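PDB 6HBS: aminopentol aminotransferase from Sphingopyxis macrogoltabida, which catalyses the pyridoxal-phosphate-dependent deamination of aminopentol, the hydrolysed form of fumonisin B1, to its 2-keto derivative, preferring pyruvate as amino acceptor. Local coordinates for residues Asp174-Ser177 against Leu178-Phe182. Numbering follows the deposited sequence.
Sequences DAQS and LSDAF
Backbone carbonyls of D174 to S177 receive the amides of L178 to A181 in turn, forming the N-capped first turns of helix 175-184, a peripheral helix of the class-III aminotransferase fold that connects strands 167-170 and 189-194 of the seven-stranded sheet. The four i to i+4 bonds are regular: D180 N lies 2.8 Å from Q176 O. The longest, from L178 N to D174 O, is 3.0 Å. D174 is the N-cap: its OD1 accepts S177 N at 3.1 Å, and the amide approaches from above the carboxylate plane. With CG anti to the backbone N (chi1 -175°), the carboxylate is turned back toward the N-terminal end of the helix, and OD1 faces the N-H of S177.

S179 N reaches A175 O at 2.9 Å. In the conformer described, one of two modelled for S179, the hydroxyl OG, turned beside its own backbone N, donates to A175 O at 2.8 Å from the opposite face of the carbonyl plane; in that conformer the oxygen takes two donors of one residue. The hydroxyl of S177 instead bonds to T171 N, tying the first turn to the residue that follows strand 167-170.

Apolar side chains seat the helix on the sheet: L178 and A181 lie against Y170, and F182 reaches L139, I189 and V192. A175 and S179 meet T215 of the neighbouring helix 210-223.

On an exposed face, Q176 and D180 pair one turn apart through weak bonds. The glutamine chain bends at chi2 (61°) and brings its amide over to the carboxylate, the two planes standing 58° apart. NE2 of Q176 lies 2.9 Å from D180 OD1 at a poor angle, and 3.4 Å from D180 OD2 along a nearly straight N-H.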
ATOM      1  N   ASP A 174       6.073  30.964  -2.093  1.00 23.07           N
ATOM      2  CA  ASP A 174       5.568  32.317  -1.786  1.00 22.86           C
ATOM      3  C   ASP A 174       5.457  32.435  -0.260  1.00 21.05           C
ATOM      4  O   ASP A 174       4.447  31.986   0.335  1.00 20.50           O
ATOM      5  CB  ASP A 174       4.261  32.575  -2.539  1.00 22.88           C
ATOM      6  CG  ASP A 174       3.719  33.996  -2.378  1.00 26.28           C
ATOM      7  OD1 ASP A 174       4.120  34.674  -1.408  1.00 22.16           O
ATOM      8  OD2 ASP A 174       2.915  34.395  -3.215  1.00 28.84           O
ATOM      9  N   ALA A 175       6.498  32.998   0.358  1.00 19.56           N
ATOM     10  CA  ALA A 175       6.588  33.157   1.818  1.00 21.06           C
ATOM     11  C   ALA A 175       5.388  33.968   2.371  1.00 23.63           C
ATOM     12  O   ALA A 175       4.823  33.630   3.416  1.00 23.59           O
ATOM     13  CB  ALA A 175       7.896  33.822   2.161  1.00 21.81           C
ATOM     14  N   GLN A 176       4.966  35.005   1.639  1.00 21.79           N
ATOM     15  CA  GLN A 176       3.820  35.842   2.064  1.00 22.78           C
ATOM     16  C   GLN A 176       2.546  34.993   2.073  1.00 22.88           C
ATOM     17  O   GLN A 176       1.792  35.061   3.010  1.00 20.90           O
ATOM     18  CB  GLN A 176       3.670  37.084   1.169  1.00 23.95           C
ATOM     19  CG  GLN A 176       2.545  38.043   1.591  1.00 26.31           C
ATOM     20  CD  GLN A 176       2.724  38.628   2.975  1.00 23.88           C
ATOM     21  OE1 GLN A 176       3.793  39.116   3.345  1.00 24.49           O
ATOM     22  NE2 GLN A 176       1.673  38.578   3.764  1.00 27.65           N
ATOM     23  N   SER A 177       2.343  34.187   1.023  1.00 22.27           N
ATOM     24  CA  SER A 177       1.179  33.310   0.863  1.00 22.16           C
ATOM     25  C   SER A 177       1.108  32.337   2.043  1.00 23.55           C
ATOM     26  O   SER A 177       0.047  32.111   2.615  1.00 21.95           O
ATOM     27  CB  SER A 177       1.248  32.551  -0.444  1.00 21.74           C
ATOM     28  OG  SER A 177       0.077  31.812  -0.664  1.00 22.39           O
ATOM     29  N   LEU A 178       2.252  31.737   2.385  1.00 23.61           N
ATOM     30  CA  LEU A 178       2.280  30.773   3.479  1.00 23.31           C
ATOM     31  C   LEU A 178       1.984  31.470   4.815  1.00 24.08           C
ATOM     32  O   LEU A 178       1.191  30.968   5.602  1.00 23.44           O
ATOM     33  CB  LEU A 178       3.646  30.089   3.502  1.00 23.81           C
ATOM     34  CG  LEU A 178       3.781  29.009   4.575  1.00 24.25           C
ATOM     35  CD1 LEU A 178       2.615  28.028   4.542  1.00 24.17           C
ATOM     36  CD2 LEU A 178       5.116  28.308   4.445  1.00 25.59           C
ATOM     37  N   SER A 179       2.662  32.600   5.084  1.00 24.01           N
ATOM     38  CA  SER A 179       2.399  33.424   6.270  0.50 25.36           C
ATOM     39  C   SER A 179       0.898  33.706   6.374  1.00 24.81           C
ATOM     40  O   SER A 179       0.288  33.510   7.428  1.00 24.25           O
ATOM     41  CB  SER A 179       3.170  34.729   6.254  0.50 25.67           C
ATOM     42  OG  SER A 179       4.558  34.501   6.096  0.50 27.51           O
ATOM     43  N   ASP A 180       0.307  34.176   5.269  1.00 23.00           N
ATOM     44  CA  ASP A 180      -1.082  34.497   5.271  1.00 22.83           C
ATOM     45  C   ASP A 180      -1.930  33.263   5.582  1.00 25.27           C
ATOM     46  O   ASP A 180      -2.935  33.388   6.274  1.00 23.95           O
ATOM     47  CB  ASP A 180      -1.553  35.098   3.952  1.00 22.21           C
ATOM     48  CG  ASP A 180      -1.043  36.518   3.730  1.00 23.73           C
ATOM     49  OD1 ASP A 180      -0.630  37.165   4.701  1.00 24.50           O
ATOM     50  OD2 ASP A 180      -1.066  36.958   2.583  1.00 23.67           O
ATOM     51  N   ALA A 181      -1.565  32.106   5.020  1.00 22.59           N
ATOM     52  CA  ALA A 181      -2.336  30.911   5.240  1.00 22.37           C
ATOM     53  C   ALA A 181      -2.382  30.573   6.730  1.00 20.62           C
ATOM     54  O   ALA A 181      -3.422  30.061   7.233  1.00 21.96           O
ATOM     55  CB  ALA A 181      -1.745  29.768   4.430  1.00 23.49           C
ATOM     56  N   PHE A 182      -1.266  30.801   7.431  1.00 20.45           N
ATOM     57  CA  PHE A 182      -1.203  30.565   8.877  1.00 21.18           C
ATOM     58  C   PHE A 182      -2.219  31.481   9.593  1.00 24.09           C
ATOM     59  O   PHE A 182      -2.850  31.076  10.602  1.00 22.13           O
ATOM     60  CB  PHE A 182       0.200  30.793   9.437  1.00 21.48           C
ATOM     61  CG  PHE A 182       1.056  29.556   9.499  1.00 22.45           C
ATOM     62  CD1 PHE A 182       1.831  29.186   8.417  1.00 23.36           C
ATOM     63  CD2 PHE A 182       1.054  28.749  10.630  1.00 22.82           C
ATOM     64  CE1 PHE A 182       2.592  28.021   8.468  1.00 25.52           C
ATOM     65  CE2 PHE A 182       1.821  27.600  10.686  1.00 22.21           C
ATOM     66  CZ  PHE A 182       2.587  27.239   9.605  1.00 22.69           C
TER